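PDB 4WPM: mRNA export protein from Chaetomium thermophilum, which is thought to take part in the export of mRNA from the nucleus to the cytoplasm, and is represented here by its RNA recognition motif domain. Local coordinates for residues S42-L47 and I55-G60. Residues are numbered along the deposited sequence; the frame is centred on the assembly and turned at random.
Sequences SLLDFL and ITLGRG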
ATOM      1  N   SER A  42     -14.415  -2.680 -11.583  1.00 15.30           N
ATOM      2  CA  SER A  42     -14.017  -3.844 -12.365  1.00 18.85           C
ATOM      3  C   SER A  42     -13.351  -4.896 -11.481  1.00 20.53           C
ATOM      4  O   SER A  42     -13.507  -6.096 -11.706  1.00 23.50           O
ATOM      5  CB  SER A  42     -13.073  -3.431 -13.497  1.00 22.82           C
ATOM      6  OG  SER A  42     -11.839  -2.954 -12.989  1.00 30.25           O
ATOM      7  N   LEU A  43     -12.612  -4.437 -10.475  1.00 18.49           N
ATOM      8  CA  LEU A  43     -11.957  -5.336  -9.532  1.00 10.91           C
ATOM      9  C   LEU A  43     -12.974  -6.088  -8.680  1.00 10.72           C
ATOM     10  O   LEU A  43     -12.910  -7.310  -8.564  1.00  9.70           O
ATOM     11  CB  LEU A  43     -10.991  -4.560  -8.630  1.00  9.80           C
ATOM     12  CG  LEU A  43     -10.405  -5.320  -7.436  1.00 10.26           C
ATOM     13  CD1 LEU A  43      -9.516  -6.461  -7.906  1.00  7.07           C
ATOM     14  CD2 LEU A  43      -9.634  -4.377  -6.530  1.00 12.49           C
ATOM     15  N   LEU A  44     -13.906  -5.354  -8.080  1.00 14.37           N
ATOM     16  CA  LEU A  44     -14.913  -5.971  -7.224  1.00 17.84           C
ATOM     17  C   LEU A  44     -15.779  -6.924  -8.034  1.00 22.24           C
ATOM     18  O   LEU A  44     -16.179  -7.978  -7.546  1.00 21.47           O
ATOM     19  CB  LEU A  44     -15.781  -4.909  -6.545  1.00 16.54           C
ATOM     20  CG  LEU A  44     -15.041  -3.841  -5.732  1.00 18.54           C
ATOM     21  CD1 LEU A  44     -16.009  -3.098  -4.821  1.00 17.77           C
ATOM     22  CD2 LEU A  44     -13.882  -4.427  -4.933  1.00 19.13           C
ATOM     23  N   ASP A  45     -16.060  -6.552  -9.279  1.00 27.92           N
ATOM     24  CA  ASP A  45     -16.813  -7.417 -10.176  1.00 34.57           C
ATOM     25  C   ASP A  45     -16.042  -8.710 -10.414  1.00 28.17           C
ATOM     26  O   ASP A  45     -16.620  -9.795 -10.425  1.00 24.90           O
ATOM     27  CB  ASP A  45     -17.092  -6.709 -11.503  1.00 50.12           C
ATOM     28  CG  ASP A  45     -17.902  -7.562 -12.459  1.00 64.81           C
ATOM     29  OD1 ASP A  45     -19.144  -7.575 -12.340  1.00 70.41           O
ATOM     30  OD2 ASP A  45     -17.295  -8.220 -13.330  1.00 70.50           O
ATOM     31  N   PHE A  46     -14.731  -8.585 -10.598  1.00 22.24           N
ATOM     32  CA  PHE A  46     -13.868  -9.742 -10.805  1.00 18.34           C
ATOM     33  C   PHE A  46     -13.830 -10.646  -9.576  1.00 19.52           C
ATOM     34  O   PHE A  46     -13.871 -11.871  -9.696  1.00 19.88           O
ATOM     35  CB  PHE A  46     -12.450  -9.287 -11.162  1.00 17.90           C
ATOM     36  CG  PHE A  46     -11.408 -10.353 -10.982  1.00 18.40           C
ATOM     37  CD1 PHE A  46     -11.265 -11.367 -11.913  1.00 18.27           C
ATOM     38  CD2 PHE A  46     -10.568 -10.339  -9.880  1.00 16.67           C
ATOM     39  CE1 PHE A  46     -10.305 -12.347 -11.750  1.00 17.43           C
ATOM     40  CE2 PHE A  46      -9.607 -11.316  -9.711  1.00 15.01           C
ATOM     41  CZ  PHE A  46      -9.474 -12.322 -10.646  1.00 15.82           C
ATOM     42  N   LEU A  47     -13.754 -10.039  -8.395  1.00 21.21           N
ATOM     43  CA  LEU A  47     -13.697 -10.793  -7.147  1.00 22.82           C
ATOM     44  C   LEU A  47     -14.978 -11.584  -6.905  1.00 30.22           C
ATOM     45  O   LEU A  47     -14.934 -12.727  -6.450  1.00 30.63           O
ATOM     46  CB  LEU A  47     -13.443  -9.853  -5.966  1.00 17.65           C
ATOM     47  CG  LEU A  47     -12.076  -9.166  -5.915  1.00 14.50           C
ATOM     48  CD1 LEU A  47     -12.045  -8.125  -4.808  1.00 14.82           C
ATOM     49  CD2 LEU A  47     -10.961 -10.183  -5.723  1.00 11.77           C
ATOM     50  N   ILE A  55     -21.034 -13.731  -4.106  1.00101.48           N
ATOM     51  CA  ILE A  55     -20.858 -12.743  -3.058  1.00 90.83           C
ATOM     52  C   ILE A  55     -21.201 -11.348  -3.558  1.00 76.28           C
ATOM     53  O   ILE A  55     -21.013 -11.029  -4.733  1.00 74.40           O
ATOM     54  CB  ILE A  55     -19.410 -12.768  -2.511  1.00 96.00           C
ATOM     55  CG1 ILE A  55     -19.271 -11.789  -1.341  1.00100.90           C
ATOM     56  CG2 ILE A  55     -18.409 -12.430  -3.614  1.00 96.25           C
ATOM     57  CD1 ILE A  55     -17.890 -11.708  -0.758  1.00104.73           C
ATOM     58  N   THR A  56     -21.736 -10.536  -2.653  1.00 66.39           N
ATOM     59  CA  THR A  56     -22.044  -9.143  -2.933  1.00 59.69           C
ATOM     60  C   THR A  56     -21.176  -8.272  -2.035  1.00 53.85           C
ATOM     61  O   THR A  56     -21.250  -8.358  -0.808  1.00 53.10           O
ATOM     62  CB  THR A  56     -23.531  -8.819  -2.706  1.00 60.56           C
ATOM     63  OG1 THR A  56     -24.341  -9.884  -3.223  1.00 63.05           O
ATOM     64  CG2 THR A  56     -23.900  -7.516  -3.401  1.00 59.06           C
ATOM     65  N   LEU A  57     -20.358  -7.429  -2.659  1.00 50.04           N
ATOM     66  CA  LEU A  57     -19.434  -6.560  -1.943  1.00 48.19           C
ATOM     67  C   LEU A  57     -20.045  -5.172  -1.813  1.00 52.03           C
ATOM     68  O   LEU A  57     -20.192  -4.445  -2.796  1.00 47.66           O
ATOM     69  CB  LEU A  57     -18.087  -6.486  -2.668  1.00 44.23           C
ATOM     70  CG  LEU A  57     -17.284  -7.788  -2.745  1.00 42.43           C
ATOM     71  CD1 LEU A  57     -16.058  -7.605  -3.623  1.00 43.34           C
ATOM     72  CD2 LEU A  57     -16.876  -8.274  -1.361  1.00 42.61           C
ATOM     73  N   GLY A  58     -20.395  -4.812  -0.583  1.00 62.14           N
ATOM     74  CA  GLY A  58     -21.066  -3.557  -0.308  1.00 71.57           C
ATOM     75  C   GLY A  58     -20.144  -2.355  -0.285  1.00 60.98           C
ATOM     76  O   GLY A  58     -20.099  -1.601  -1.255  1.00 68.45           O
ATOM     77  N   ARG A  59     -19.397  -2.177   0.801  1.00 47.41           N
ATOM     78  CA  ARG A  59     -18.572  -0.983   0.956  1.00 30.91           C
ATOM     79  C   ARG A  59     -17.126  -1.245   0.557  1.00 23.03           C
ATOM     80  O   ARG A  59     -16.489  -2.175   1.052  1.00 17.85           O
ATOM     81  CB  ARG A  59     -18.634  -0.497   2.410  1.00 27.40           C
ATOM     82  CG  ARG A  59     -17.716   0.673   2.746  1.00 27.23           C
ATOM     83  CD  ARG A  59     -18.507   1.920   3.095  1.00 30.27           C
ATOM     84  NE  ARG A  59     -17.633   3.012   3.520  1.00 32.11           N
ATOM     85  CZ  ARG A  59     -16.979   3.820   2.690  1.00 32.67           C
ATOM     86  NH1 ARG A  59     -17.088   3.669   1.376  1.00 29.91           N
ATOM     87  NH2 ARG A  59     -16.209   4.783   3.177  1.00 35.98           N
ATOM     88  N   GLY A  60     -16.618  -0.411  -0.346  1.00 23.21           N
ATOM     89  CA  GLY A  60     -15.217  -0.444  -0.718  1.00 21.11           C
ATOM     90  C   GLY A  60     -14.684   0.924  -1.100  1.00 19.69           C
ATOM     91  O   GLY A  60     -15.444   1.798  -1.519  1.00 15.71           O
TER
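Leu57 reaches across to the side of the helix that carries Leu44 and Leu47, where the first helix of the RNA recognition motif meets the chain leading into edge strand 59-63. One methyl does nearly all the touching: CD1 of Leu57 sits 4.0 Å from CB of Leu44 and 4.2 Å from CB of Leu47, three residues apart on one flank of the helix. It touches both beta carbons, and in Leu44 one end methyl as well, CD2 of Leu44 lying 4.1 Å from CD1 of Leu57. Leu44 and Leu57 run aslant to each other. In Leu57, CG lies beside the backbone N and anti to the carbonyl carbon (chi1 -65°), and the bond from CA to CB already points to the helix, so CD1 ends over Leu44 and Leu47. Leu44 and Leu47 also pack on Leu69 of strand 66-71, while Leu57 continues to Val71 and to Leu79 of helix 73-81, so the contact belongs to the hydrophobic layer between the sheet and helices 40-51 and 73-81. No hydrogen bond links the two segments, but Leu57 N bonds to the carboxylate of Glu48, farther along the same helix. CD1 of Leu57 also comes to 3.9 Å from the carbonyl oxygen of Leu44.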